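Local coordinates for protein malyl-CoA lyase/beta-methylmalyl-CoA lyase (Methylobacterium extorquens, PDB 5UGR) that belongs to the HpcH/HpaI aldolase/citrate lyase family of TIM-barrel enzymes and binds a magnesium ion between three acidic side chains, at residues Asp42-Val47 / Ile104-Val109; Val137-Ala142 / Glu149-Ser154; Ala166-Ser171 / Asp204-Ala209. One frame throughout, in Å; residues are numbered along the deposited sequence. Where two conformers were deposited one is given.

Following the chain, interactions 1, 2 and 3 come one after another in the same TIM barrel, and one segment of each carries a ligand of the same magnesium ion: Asp45, Glu140 and Asp167. Interaction 1 joins the loops after strands 38-42 and 101-104, interaction 2 backs strand 134-139 with helix 148-151, and interaction 3 sets helix 165-172 against the start of helix 207-220. Their centres lie about 13 Å (1 to 2), 14 Å (2 to 3) and 17 Å (1 to 3) apart. Hydrogen bonds also link them, Lys106 N to Glu140 OE2 and Ala142 N to Ser171 OG. The three metal ligands follow the C-terminal ends of the second, fifth and sixth strands, on one end of the barrel.

Interaction 1: residues Asp42-Val47 / Ile104-Val109. With MG (magnesium ion), chain B.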
ATOM      1  N   ASP A  42      -3.796  35.376  -9.456  1.00 14.98           N
ATOM      2  CA  ASP A  42      -4.795  34.334  -9.603  1.00 16.21           C
ATOM      3  C   ASP A  42      -5.331  34.225 -11.041  1.00 15.68           C
ATOM      4  O   ASP A  42      -5.715  35.235 -11.680  1.00 17.02           O
ATOM      5  CB  ASP A  42      -5.941  34.675  -8.658  1.00 16.36           C
ATOM      6  CG  ASP A  42      -6.916  33.517  -8.435  1.00 15.16           C
ATOM      7  OD1 ASP A  42      -6.565  32.347  -8.758  1.00 15.35           O
ATOM      8  OD2 ASP A  42      -8.039  33.822  -7.919  1.00 16.04           O
ATOM      9  N   LEU A  43      -5.384  32.993 -11.536  1.00 14.49           N
ATOM     10  CA  LEU A  43      -6.048  32.664 -12.804  1.00 14.98           C
ATOM     11  C   LEU A  43      -7.295  31.859 -12.610  1.00 14.82           C
ATOM     12  O   LEU A  43      -8.004  31.581 -13.568  1.00 15.63           O
ATOM     13  CB  LEU A  43      -5.073  31.844 -13.686  1.00 15.92           C
ATOM     14  CG  LEU A  43      -3.736  32.563 -13.980  1.00 16.89           C
ATOM     15  CD1 LEU A  43      -2.514  31.677 -13.835  1.00 22.60           C
ATOM     16  CD2 LEU A  43      -3.768  33.136 -15.325  1.00 23.38           C
ATOM     17  N   GLU A  44      -7.489  31.411 -11.373  1.00 13.73           N
ATOM     18  CA  GLU A  44      -8.492  30.394 -11.017  1.00 14.07           C
ATOM     19  C   GLU A  44      -9.749  31.043 -10.424  1.00 15.30           C
ATOM     20  O   GLU A  44     -10.435  31.814 -11.121  1.00 16.62           O
ATOM     21  CB  GLU A  44      -7.814  29.265 -10.168  1.00 14.70           C
ATOM     22  CG  GLU A  44      -8.662  27.981 -10.005  1.00 15.10           C
ATOM     23  CD  GLU A  44      -9.086  27.609  -8.601  1.00 15.17           C
ATOM     24  OE1 GLU A  44      -8.885  28.456  -7.686  1.00 16.00           O
ATOM     25  OE2 GLU A  44      -9.666  26.477  -8.452  1.00 15.73           O
ATOM     26  N   ASP A  45     -10.054  30.781  -9.149  1.00 14.61           N
ATOM     27  CA  ASP A  45     -11.387  31.081  -8.597  1.00 15.74           C
ATOM     28  C   ASP A  45     -11.873  32.554  -8.866  1.00 16.47           C
ATOM     29  O   ASP A  45     -13.050  32.788  -9.173  1.00 18.48           O
ATOM     30  CB  ASP A  45     -11.418  30.883  -7.079  1.00 18.87           C
ATOM     31  CG  ASP A  45     -11.632  29.458  -6.612  1.00 19.51           C
ATOM     32  OD1 ASP A  45     -12.282  28.664  -7.348  1.00 22.98           O
ATOM     33  OD2 ASP A  45     -11.125  29.136  -5.452  1.00 17.82           O
ATOM     34  N   ALA A  46     -10.998  33.551  -8.682  1.00 15.48           N
ATOM     35  CA  ALA A  46     -11.440  34.943  -8.809  1.00 17.64           C
ATOM     36  C   ALA A  46     -11.596  35.436 -10.207  1.00 17.81           C
ATOM     37  O   ALA A  46     -11.997  36.579 -10.390  1.00 24.33           O
ATOM     38  CB  ALA A  46     -10.489  35.870  -8.024  1.00 18.95           C
ATOM     39  N   VAL A  47     -11.285  34.613 -11.211  1.00 17.09           N
ATOM     40  CA  VAL A  47     -11.318  35.073 -12.596  1.00 17.18           C
ATOM     41  C   VAL A  47     -12.390  34.313 -13.369  1.00 18.37           C
ATOM     42  O   VAL A  47     -12.379  33.078 -13.429  1.00 18.52           O
ATOM     43  CB  VAL A  47      -9.956  34.911 -13.276  1.00 18.49           C
ATOM     44  CG1 VAL A  47      -9.996  35.404 -14.718  1.00 20.63           C
ATOM     45  CG2 VAL A  47      -8.824  35.610 -12.527  1.00 20.88           C
ATOM     46  N   ILE A 104      -1.128  25.130  -6.761  1.00 12.30           N
ATOM     47  CA  ILE A 104      -1.928  24.155  -7.476  1.00 12.00           C
ATOM     48  C   ILE A 104      -3.246  24.023  -6.674  1.00 11.65           C
ATOM     49  O   ILE A 104      -3.220  23.658  -5.491  1.00 12.12           O
ATOM     50  CB  ILE A 104      -1.277  22.775  -7.561  1.00 12.83           C
ATOM     51  CG1 ILE A 104       0.144  22.857  -8.117  1.00 12.92           C
ATOM     52  CG2 ILE A 104      -2.123  21.834  -8.408  1.00 13.28           C
ATOM     53  CD1 ILE A 104       0.947  21.569  -7.971  1.00 13.64           C
ATOM     54  N   PRO A 105      -4.398  24.306  -7.287  1.00 11.49           N
ATOM     55  CA  PRO A 105      -5.681  24.272  -6.593  1.00 12.93           C
ATOM     56  C   PRO A 105      -6.307  22.873  -6.533  1.00 12.72           C
ATOM     57  O   PRO A 105      -5.997  21.998  -7.374  1.00 12.04           O
ATOM     58  CB  PRO A 105      -6.549  25.230  -7.439  1.00 14.82           C
ATOM     59  CG  PRO A 105      -6.059  24.932  -8.837  1.00 13.84           C
ATOM     60  CD  PRO A 105      -4.569  24.771  -8.691  1.00 12.55           C
ATOM     61  N   LYS A 106      -7.150  22.696  -5.502  1.00 12.41           N
ATOM     62  CA  LYS A 106      -8.053  21.548  -5.476  1.00 12.37           C
ATOM     63  C   LYS A 106      -7.336  20.218  -5.503  1.00 12.10           C
ATOM     64  O   LYS A 106      -7.805  19.235  -6.048  1.00 12.66           O
ATOM     65  CB  LYS A 106      -9.124  21.608  -6.562  1.00 12.42           C
ATOM     66  CG  LYS A 106      -9.861  22.916  -6.627  1.00 12.70           C
ATOM     67  CD  LYS A 106     -10.899  22.976  -7.709  1.00 13.57           C
ATOM     68  CE  LYS A 106     -10.468  22.448  -9.079  1.00 15.73           C
ATOM     69  NZ  LYS A 106     -11.516  22.754 -10.133  1.00 14.07           N
ATOM     70  N   VAL A 107      -6.143  20.163  -4.914  1.00 11.91           N
ATOM     71  CA  VAL A 107      -5.342  18.926  -5.070  1.00 11.38           C
ATOM     72  C   VAL A 107      -6.033  17.765  -4.327  1.00 10.89           C
ATOM     73  O   VAL A 107      -6.482  17.913  -3.185  1.00 12.42           O
ATOM     74  CB  VAL A 107      -3.891  19.113  -4.551  1.00 11.46           C
ATOM     75  CG1 VAL A 107      -3.083  17.813  -4.584  1.00 12.75           C
ATOM     76  CG2 VAL A 107      -3.200  20.181  -5.391  1.00 13.74           C
ATOM     77  N   GLY A 108      -6.144  16.636  -5.016  1.00 11.58           N
ATOM     78  CA  GLY A 108      -6.875  15.482  -4.483  1.00 11.52           C
ATOM     79  C   GLY A 108      -6.005  14.302  -4.153  1.00 11.37           C
ATOM     80  O   GLY A 108      -6.268  13.607  -3.191  1.00 12.75           O
ATOM     81  N   VAL A 109      -4.993  14.049  -4.965  1.00 10.55           N
ATOM     82  CA  VAL A 109      -4.120  12.885  -4.837  1.00 11.41           C
ATOM     83  C   VAL A 109      -2.678  13.281  -5.203  1.00 11.00           C
ATOM     84  O   VAL A 109      -2.448  14.269  -5.917  1.00 11.89           O
ATOM     85  CB  VAL A 109      -4.569  11.698  -5.716  1.00 11.37           C
ATOM     86  CG1 VAL A 109      -5.947  11.222  -5.333  1.00 13.18           C
ATOM     87  CG2 VAL A 109      -4.551  12.039  -7.204  1.00 13.05           C
TER
HETATM   88 MG    MG B 401     -10.746  27.323  -4.458  1.00 16.70          MG
HETATM   89  O   HOH W   1     -10.935  25.455 -10.524  1.00 24.08           O
HETATM   90  O   HOH W   2     -11.336  26.307  -6.227  1.00 18.01           O
HETATM   91  O   HOH W   3      -8.854  27.483  -5.249  1.00 14.09           O
HETATM   92  O   HOH W   4     -10.157  28.475  -2.840  1.00 20.40           O
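Pro105, the first residue past strand 101-104, lays the CB-CG side of its ring against the carboxylate of Glu44 in the loop after strand 38-42, with Pro105 CB 3.5 Å from Glu44 OE2. The two side chains run antiparallel past one another. Glu44 reaches this place because its CG stands anti to the backbone N (chi1 -166°) and the chain then bends at chi2. Proline suits the spot as a stiff apolar wall beside the acid.

Lys106 follows, passing its CD 3.8 Å from Glu44 OE2. A bend at chi3 leaves Lys106 NZ 4.5 Å from Glu44 OE2, too far for a salt bridge, and water 1 spans the gap, donating to Glu44 OE2 and accepting from Lys106 NZ. The ammonium is held directly by Asp81 and by Asp304 of a second subunit. Farther on, Gly108 and Val109 give their backbone N-H groups to Asp112 at the start of helix 110-127.

Across from this loop, Glu44 OE1 accepts a hydrogen bond from Asp45 N, 3.0 Å away and above the carboxylate plane, while Asp45 OD2 binds magnesium at 2.1 Å. Two magnesium-bound waters also donate to Glu44: water 3 to OE1 and water 2 to OE2. Glu44 is thus a second-shell acid: it probably orients these waters, whose donor strength the ion probably raises, and shares its OE2 with the water that leads to Lys106.

Interaction 2: residues Val137-Ala142 / Glu149-Ser154. With MG (magnesium ion), chain B.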
ATOM      1  N   VAL A 137       0.380  23.679  -2.425  1.00 11.42           N
ATOM      2  CA  VAL A 137      -0.877  23.007  -2.743  1.00 12.86           C
ATOM      3  C   VAL A 137      -1.991  23.528  -1.892  1.00 12.89           C
ATOM      4  O   VAL A 137      -1.829  23.773  -0.707  1.00 14.21           O
ATOM      5  CB  VAL A 137      -0.752  21.486  -2.636  1.00 16.70           C
ATOM      6  CG1 VAL A 137       0.187  20.913  -3.670  1.00 16.33           C
ATOM      7  CG2 VAL A 137      -0.468  21.067  -1.291  1.00 21.60           C
ATOM      8  N   LEU A 138      -3.142  23.685  -2.508  1.00 12.30           N
ATOM      9  CA  LEU A 138      -4.375  23.988  -1.794  1.00 12.29           C
ATOM     10  C   LEU A 138      -5.098  22.704  -1.423  1.00 12.21           C
ATOM     11  O   LEU A 138      -5.401  21.864  -2.319  1.00 12.83           O
ATOM     12  CB  LEU A 138      -5.279  24.861  -2.661  1.00 13.91           C
ATOM     13  CG  LEU A 138      -5.339  26.319  -2.272  1.00 13.14           C
ATOM     14  CD1 LEU A 138      -5.688  27.205  -3.446  1.00 14.80           C
ATOM     15  CD2 LEU A 138      -6.272  26.532  -1.113  1.00 14.00           C
ATOM     16  N   ILE A 139      -5.331  22.536  -0.119  1.00 11.65           N
ATOM     17  CA  ILE A 139      -6.184  21.465   0.417  1.00 12.87           C
ATOM     18  C   ILE A 139      -7.511  22.164   0.690  1.00 11.59           C
ATOM     19  O   ILE A 139      -7.666  22.924   1.682  1.00 13.19           O
ATOM     20  CB  ILE A 139      -5.546  20.828   1.655  1.00 12.86           C
ATOM     21  CG1 ILE A 139      -4.147  20.299   1.361  1.00 12.74           C
ATOM     22  CG2 ILE A 139      -6.470  19.730   2.196  1.00 14.87           C
ATOM     23  CD1 ILE A 139      -4.062  19.213   0.362  1.00 14.62           C
ATOM     24  N   GLU A 140      -8.446  21.972  -0.243  1.00 12.19           N
ATOM     25  CA  GLU A 140      -9.686  22.770  -0.280  1.00 12.13           C
ATOM     26  C   GLU A 140     -10.870  21.900  -0.690  1.00 14.82           C
ATOM     27  O   GLU A 140     -11.899  22.425  -1.092  1.00 13.95           O
ATOM     28  CB  GLU A 140      -9.546  23.977  -1.200  1.00 12.47           C
ATOM     29  CG  GLU A 140      -9.289  23.643  -2.668  1.00 13.76           C
ATOM     30  CD  GLU A 140      -9.239  24.860  -3.583  1.00 14.46           C
ATOM     31  OE1 GLU A 140     -10.205  25.647  -3.484  1.00 18.63           O
ATOM     32  OE2 GLU A 140      -8.280  24.971  -4.363  1.00 14.04           O
ATOM     33  N   THR A 141     -10.691  20.574  -0.569  1.00 11.88           N
ATOM     34  CA  THR A 141     -11.757  19.644  -0.873  1.00 12.07           C
ATOM     35  C   THR A 141     -11.657  18.502   0.132  1.00 10.85           C
ATOM     36  O   THR A 141     -10.573  18.262   0.736  1.00 13.05           O
ATOM     37  CB  THR A 141     -11.626  19.029  -2.292  1.00 12.65           C
ATOM     38  OG1 THR A 141     -10.406  18.274  -2.380  1.00 13.08           O
ATOM     39  CG2 THR A 141     -11.678  20.077  -3.381  1.00 13.81           C
ATOM     40  N   ALA A 142     -12.762  17.787   0.331  1.00 12.89           N
ATOM     41  CA  ALA A 142     -12.714  16.575   1.162  1.00 11.85           C
ATOM     42  C   ALA A 142     -11.800  15.523   0.609  1.00 12.10           C
ATOM     43  O   ALA A 142     -11.104  14.846   1.364  1.00 12.72           O
ATOM     44  CB  ALA A 142     -14.116  16.033   1.321  1.00 14.05           C
ATOM     45  N   GLU A 149      -1.826  13.390   3.805  1.00 12.12           N
ATOM     46  CA  GLU A 149      -0.535  12.888   4.205  0.50 11.70           C
ATOM     47  C   GLU A 149       0.263  12.399   3.006  1.00 12.55           C
ATOM     48  O   GLU A 149       1.469  12.640   2.900  1.00 14.91           O
ATOM     49  CB  GLU A 149      -0.688  11.764   5.234  0.50 11.17           C
ATOM     50  CG  GLU A 149      -1.397  12.179   6.508  0.50 10.38           C
ATOM     51  CD  GLU A 149      -2.924  12.119   6.471  0.50 10.89           C
ATOM     52  OE1 GLU A 149      -3.629  11.685   5.418  0.50  9.23           O
ATOM     53  OE2 GLU A 149      -3.421  12.545   7.570  0.50 10.18           O
ATOM     54  N   ALA A 150      -0.408  11.699   2.086  1.00 11.70           N
ATOM     55  CA  ALA A 150       0.211  11.287   0.843  1.00 12.64           C
ATOM     56  C   ALA A 150       0.580  12.440  -0.070  1.00 12.42           C
ATOM     57  O   ALA A 150       1.666  12.435  -0.707  1.00 14.11           O
ATOM     58  CB  ALA A 150      -0.696  10.270   0.095  1.00 14.37           C
ATOM     59  N   ILE A 151      -0.272  13.438  -0.112  1.00 11.15           N
ATOM     60  CA  ILE A 151       0.063  14.626  -0.935  1.00 11.07           C
ATOM     61  C   ILE A 151       1.324  15.292  -0.417  1.00 11.66           C
ATOM     62  O   ILE A 151       2.123  15.827  -1.182  1.00 12.59           O
ATOM     63  CB  ILE A 151      -1.153  15.600  -0.973  1.00 11.75           C
ATOM     64  CG1 ILE A 151      -2.323  14.970  -1.764  1.00 12.83           C
ATOM     65  CG2 ILE A 151      -0.769  16.951  -1.554  1.00 13.43           C
ATOM     66  CD1 ILE A 151      -3.669  15.623  -1.508  1.00 13.97           C
ATOM     67  N   ALA A 152       1.539  15.254   0.906  1.00 11.81           N
ATOM     68  CA  ALA A 152       2.671  15.961   1.475  1.00 12.04           C
ATOM     69  C   ALA A 152       4.047  15.473   1.000  1.00 13.29           C
ATOM     70  O   ALA A 152       5.011  16.224   1.122  1.00 14.78           O
ATOM     71  CB  ALA A 152       2.620  15.864   3.008  1.00 13.44           C
ATOM     72  N   THR A 153       4.135  14.245   0.509  1.00 11.74           N
ATOM     73  CA  THR A 153       5.356  13.663   0.011  1.00 12.38           C
ATOM     74  C   THR A 153       5.410  13.507  -1.509  1.00 12.19           C
ATOM     75  O   THR A 153       6.183  12.701  -2.042  1.00 16.05           O
ATOM     76  CB  THR A 153       5.723  12.356   0.717  1.00 14.17           C
ATOM     77  OG1 THR A 153       4.719  11.386   0.460  1.00 15.55           O
ATOM     78  CG2 THR A 153       5.926  12.573   2.232  1.00 18.10           C
ATOM     79  N   SER A 154       4.617  14.314  -2.212  1.00 13.14           N
ATOM     80  CA  SER A 154       4.420  14.074  -3.643  1.00 12.28           C
ATOM     81  C   SER A 154       5.392  14.745  -4.594  1.00 12.60           C
ATOM     82  O   SER A 154       5.329  14.421  -5.789  1.00 13.96           O
ATOM     83  CB  SER A 154       3.006  14.520  -4.007  1.00 12.75           C
ATOM     84  OG  SER A 154       2.776  15.894  -3.787  1.00 13.86           O
TER
HETATM   85 MG    MG B 401     -10.746  27.323  -4.458  1.00 16.70          MG
HETATM   86  O   HOH W   3      -8.854  27.483  -5.249  1.00 14.09           O
HETATM   87  O   HOH W   4     -10.157  28.475  -2.840  1.00 20.40           O
HETATM   88  O   HOH W   2     -11.336  26.307  -6.227  1.00 18.01           O
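In the TIM barrel, this contact is the packing of the fifth beta strand, 134-139, against helix 148-151, which comes after the short helix 142-146 that follows the strand. Val137 and Ile139, two apart on the strand, both turn toward the helix, and Ile151 meets each with a different branch. Its CG2 lies 4.1 Å from Val137 CG2, the two side chains crossing at a slant. Its CD1 meets Ile139 CD1 tip to tip, also at 4.1 Å. A chi1 of -68° splits the branches of Ile151, CG2 going to Val137 while CG1 carries CD1 off toward Ile139. Isoleucine suits the apolar layer between strand and helix because its two branches fill two places at once; Met161, Val113 and Met213 add further apolar cover.

Where the strand ends, the chemistry changes abruptly. Glu140 extends beyond CG to bind magnesium through OE1 at 2.0 Å, and its OE2 accepts from the metal-bound water 3 and from Lys106 N. Thr141 then N-caps helix 142-146, its OG1 taking Gly144 N. At the far end of the contact, Ile151 O accepts twice from Ser154, from the backbone N and, in the carbonyl plane on a lone pair, from OG at 2.7 Å.

Interaction 3: residues Ala166-Ser171 / Asp204-Ala209; sequences ADYAAS and DPWLFA. With MG (magnesium ion), chain B.
Tyr168 overlaps Ala209 with the far half of its ring: Ala209 CB sits 3.9 Å from Tyr168 CZ and makes an off-centre CH-pi contact, 4.2 Å from the ring centroid and 29° off its normal. With chi1 at 175° the Tyr168 ring swings away from its backbone N and over to helix 207-220. At the edge of the same ring, Trp206 CZ3 comes within 4.1 Å of Tyr168 CD2. One residue after Tyr168, Ala169 CB touches Trp206 CH2 at 3.7 Å; methyl groups suit both alanine positions, where large rings press close.

Trp206 N donates to Asp204 OD1 at 3.0 Å in an Asx turn, Pro205 CB lies over the centre of one face of the Trp206 ring, and NE1 bonds to Gly181 O. Beside Tyr168, Asp167 OD2 binds magnesium at 2.0 Å, while its OD1 forms a salt bridge with Arg301 of a second subunit.

The contact thus joins helix 165-172, which follows strand 158-163, to the N-terminus of helix 207-220, where Trp206 holds the N-cap position; Phe163 of strand 158-163 meets the Tyr168 ring edge-to-face and also touches Trp206 and Ala209, and Met145 of helix 142-146 touches Tyr168 and Ala209.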
ATOM      1  N   ALA A 166     -13.093  28.031   2.572  1.00 14.93           N
ATOM      2  CA  ALA A 166     -14.430  28.199   1.971  1.00 15.66           C
ATOM      3  C   ALA A 166     -14.769  27.099   0.983  1.00 13.22           C
ATOM      4  O   ALA A 166     -15.903  26.522   0.959  1.00 14.62           O
ATOM      5  CB  ALA A 166     -14.547  29.570   1.310  1.00 20.97           C
ATOM      6  N   ASP A 167     -13.775  26.740   0.169  1.00 13.37           N
ATOM      7  CA  ASP A 167     -13.961  25.621  -0.768  1.00 12.90           C
ATOM      8  C   ASP A 167     -14.045  24.275  -0.057  1.00 13.29           C
ATOM      9  O   ASP A 167     -14.807  23.375  -0.474  1.00 13.65           O
ATOM     10  CB  ASP A 167     -13.026  25.689  -1.978  1.00 15.12           C
ATOM     11  CG  ASP A 167     -13.468  26.771  -2.979  1.00 16.89           C
ATOM     12  OD1 ASP A 167     -14.642  27.168  -2.955  1.00 20.14           O
ATOM     13  OD2 ASP A 167     -12.653  27.141  -3.836  1.00 18.44           O
ATOM     14  N   TYR A 168     -13.318  24.157   1.060  1.00 14.00           N
ATOM     15  CA  TYR A 168     -13.449  22.962   1.868  1.00 12.76           C
ATOM     16  C   TYR A 168     -14.859  22.843   2.457  1.00 12.90           C
ATOM     17  O   TYR A 168     -15.469  21.755   2.434  1.00 13.91           O
ATOM     18  CB  TYR A 168     -12.399  22.941   2.980  1.00 13.01           C
ATOM     19  CG  TYR A 168     -12.521  21.816   3.947  1.00 12.09           C
ATOM     20  CD1 TYR A 168     -12.006  20.579   3.654  1.00 12.47           C
ATOM     21  CD2 TYR A 168     -13.151  21.993   5.161  1.00 12.87           C
ATOM     22  CE1 TYR A 168     -12.086  19.536   4.555  1.00 13.29           C
ATOM     23  CE2 TYR A 168     -13.262  20.938   6.084  1.00 12.45           C
ATOM     24  CZ  TYR A 168     -12.730  19.716   5.768  1.00 14.21           C
ATOM     25  OH  TYR A 168     -12.786  18.670   6.656  1.00 14.49           O
ATOM     26  N   ALA A 169     -15.369  23.953   2.983  1.00 13.78           N
ATOM     27  CA  ALA A 169     -16.749  23.974   3.483  1.00 13.83           C
ATOM     28  C   ALA A 169     -17.726  23.543   2.401  1.00 13.54           C
ATOM     29  O   ALA A 169     -18.623  22.763   2.639  1.00 14.69           O
ATOM     30  CB  ALA A 169     -17.054  25.366   4.019  1.00 14.96           C
ATOM     31  N   ALA A 170     -17.544  24.078   1.181  1.00 14.27           N
ATOM     32  CA  ALA A 170     -18.455  23.709   0.095  1.00 16.02           C
ATOM     33  C   ALA A 170     -18.400  22.211  -0.213  1.00 14.17           C
ATOM     34  O   ALA A 170     -19.406  21.543  -0.404  1.00 15.88           O
ATOM     35  CB  ALA A 170     -18.162  24.533  -1.145  1.00 15.79           C
ATOM     36  N   SER A 171     -17.188  21.674  -0.227  1.00 13.91           N
ATOM     37  CA  SER A 171     -16.953  20.269  -0.532  1.00 12.77           C
ATOM     38  C   SER A 171     -17.567  19.350   0.535  1.00 13.14           C
ATOM     39  O   SER A 171     -18.041  18.256   0.229  1.00 15.18           O
ATOM     40  CB  SER A 171     -15.431  19.993  -0.652  1.00 14.73           C
ATOM     41  OG  SER A 171     -15.159  18.657  -0.981  1.00 16.65           O
ATOM     42  N   ASP A 204     -14.816  24.728  17.344  1.00 14.82           N
ATOM     43  CA  ASP A 204     -14.073  25.197  16.163  1.00 13.80           C
ATOM     44  C   ASP A 204     -14.408  24.286  14.992  1.00 14.09           C
ATOM     45  O   ASP A 204     -13.909  23.172  14.923  1.00 13.72           O
ATOM     46  CB  ASP A 204     -12.583  25.174  16.477  1.00 13.87           C
ATOM     47  CG  ASP A 204     -11.708  25.658  15.345  1.00 14.36           C
ATOM     48  OD1 ASP A 204     -12.199  25.875  14.230  1.00 14.82           O
ATOM     49  OD2 ASP A 204     -10.489  25.795  15.609  1.00 15.50           O
ATOM     50  N   PRO A 205     -15.167  24.790  13.992  1.00 12.15           N
ATOM     51  CA  PRO A 205     -15.576  23.931  12.877  1.00 13.71           C
ATOM     52  C   PRO A 205     -14.429  23.474  11.995  1.00 13.26           C
ATOM     53  O   PRO A 205     -14.593  22.531  11.221  1.00 15.11           O
ATOM     54  CB  PRO A 205     -16.531  24.798  12.067  1.00 15.66           C
ATOM     55  CG  PRO A 205     -16.335  26.144  12.550  1.00 18.57           C
ATOM     56  CD  PRO A 205     -15.649  26.160  13.861  1.00 13.49           C
ATOM     57  N   TRP A 206     -13.288  24.151  12.091  1.00 11.85           N
ATOM     58  CA  TRP A 206     -12.135  23.850  11.249  1.00 13.13           C
ATOM     59  C   TRP A 206     -11.004  23.156  12.002  1.00 13.23           C
ATOM     60  O   TRP A 206      -9.937  22.934  11.418  1.00 13.45           O
ATOM     61  CB  TRP A 206     -11.632  25.117  10.521  1.00 13.15           C
ATOM     62  CG  TRP A 206     -12.733  26.014  10.056  1.00 13.79           C
ATOM     63  CD1 TRP A 206     -13.007  27.283  10.516  1.00 15.86           C
ATOM     64  CD2 TRP A 206     -13.807  25.666   9.159  1.00 14.11           C
ATOM     65  NE1 TRP A 206     -14.135  27.751   9.904  1.00 15.13           N
ATOM     66  CE2 TRP A 206     -14.655  26.782   9.076  1.00 14.85           C
ATOM     67  CE3 TRP A 206     -14.081  24.559   8.367  1.00 14.70           C
ATOM     68  CZ2 TRP A 206     -15.819  26.770   8.298  1.00 16.50           C
ATOM     69  CZ3 TRP A 206     -15.249  24.563   7.612  1.00 16.62           C
ATOM     70  CH2 TRP A 206     -16.086  25.654   7.595  1.00 17.51           C
ATOM     71  N   LEU A 207     -11.224  22.801  13.273  1.00 11.97           N
ATOM     72  CA  LEU A 207     -10.182  22.172  14.103  1.00 13.26           C
ATOM     73  C   LEU A 207      -9.662  20.915  13.444  1.00 12.01           C
ATOM     74  O   LEU A 207      -8.439  20.714  13.318  1.00 12.57           O
ATOM     75  CB  LEU A 207     -10.739  21.880  15.505  1.00 12.80           C
ATOM     76  CG  LEU A 207      -9.761  21.307  16.520  1.00 13.86           C
ATOM     77  CD1 LEU A 207     -10.220  21.671  17.931  1.00 16.94           C
ATOM     78  CD2 LEU A 207      -9.552  19.807  16.380  1.00 14.00           C
ATOM     79  N   PHE A 208     -10.567  20.028  13.019  1.00 11.70           N
ATOM     80  CA  PHE A 208     -10.107  18.788  12.426  1.00 11.91           C
ATOM     81  C   PHE A 208      -9.255  18.989  11.178  1.00 11.37           C
ATOM     82  O   PHE A 208      -8.134  18.475  11.047  1.00 12.57           O
ATOM     83  CB  PHE A 208     -11.301  17.851  12.168  1.00 12.03           C
ATOM     84  CG  PHE A 208     -10.873  16.512  11.579  1.00 12.33           C
ATOM     85  CD1 PHE A 208     -10.732  16.330  10.187  1.00 12.61           C
ATOM     86  CD2 PHE A 208     -10.558  15.470  12.404  1.00 12.85           C
ATOM     87  CE1 PHE A 208     -10.349  15.125   9.668  1.00 12.94           C
ATOM     88  CE2 PHE A 208     -10.147  14.259  11.879  1.00 13.56           C
ATOM     89  CZ  PHE A 208     -10.054  14.071  10.513  1.00 14.18           C
ATOM     90  N   ALA A 209      -9.792  19.788  10.272  1.00 11.57           N
ATOM     91  CA  ALA A 209      -9.117  20.092   9.029  1.00 12.46           C
ATOM     92  C   ALA A 209      -7.755  20.732   9.233  1.00 11.50           C
ATOM     93  O   ALA A 209      -6.742  20.322   8.639  1.00 13.53           O
ATOM     94  CB  ALA A 209      -9.990  20.992   8.169  1.00 14.08           C
TER
HETATM   95 MG    MG B 401     -10.746  27.323  -4.458  1.00 16.70          MG
HETATM   96  O   HOH W   4     -10.157  28.475  -2.840  1.00 20.40           O
HETATM   97  O   HOH W   2     -11.336  26.307  -6.227  1.00 18.01           O
HETATM   98  O   HOH W   3      -8.854  27.483  -5.249  1.00 14.09           O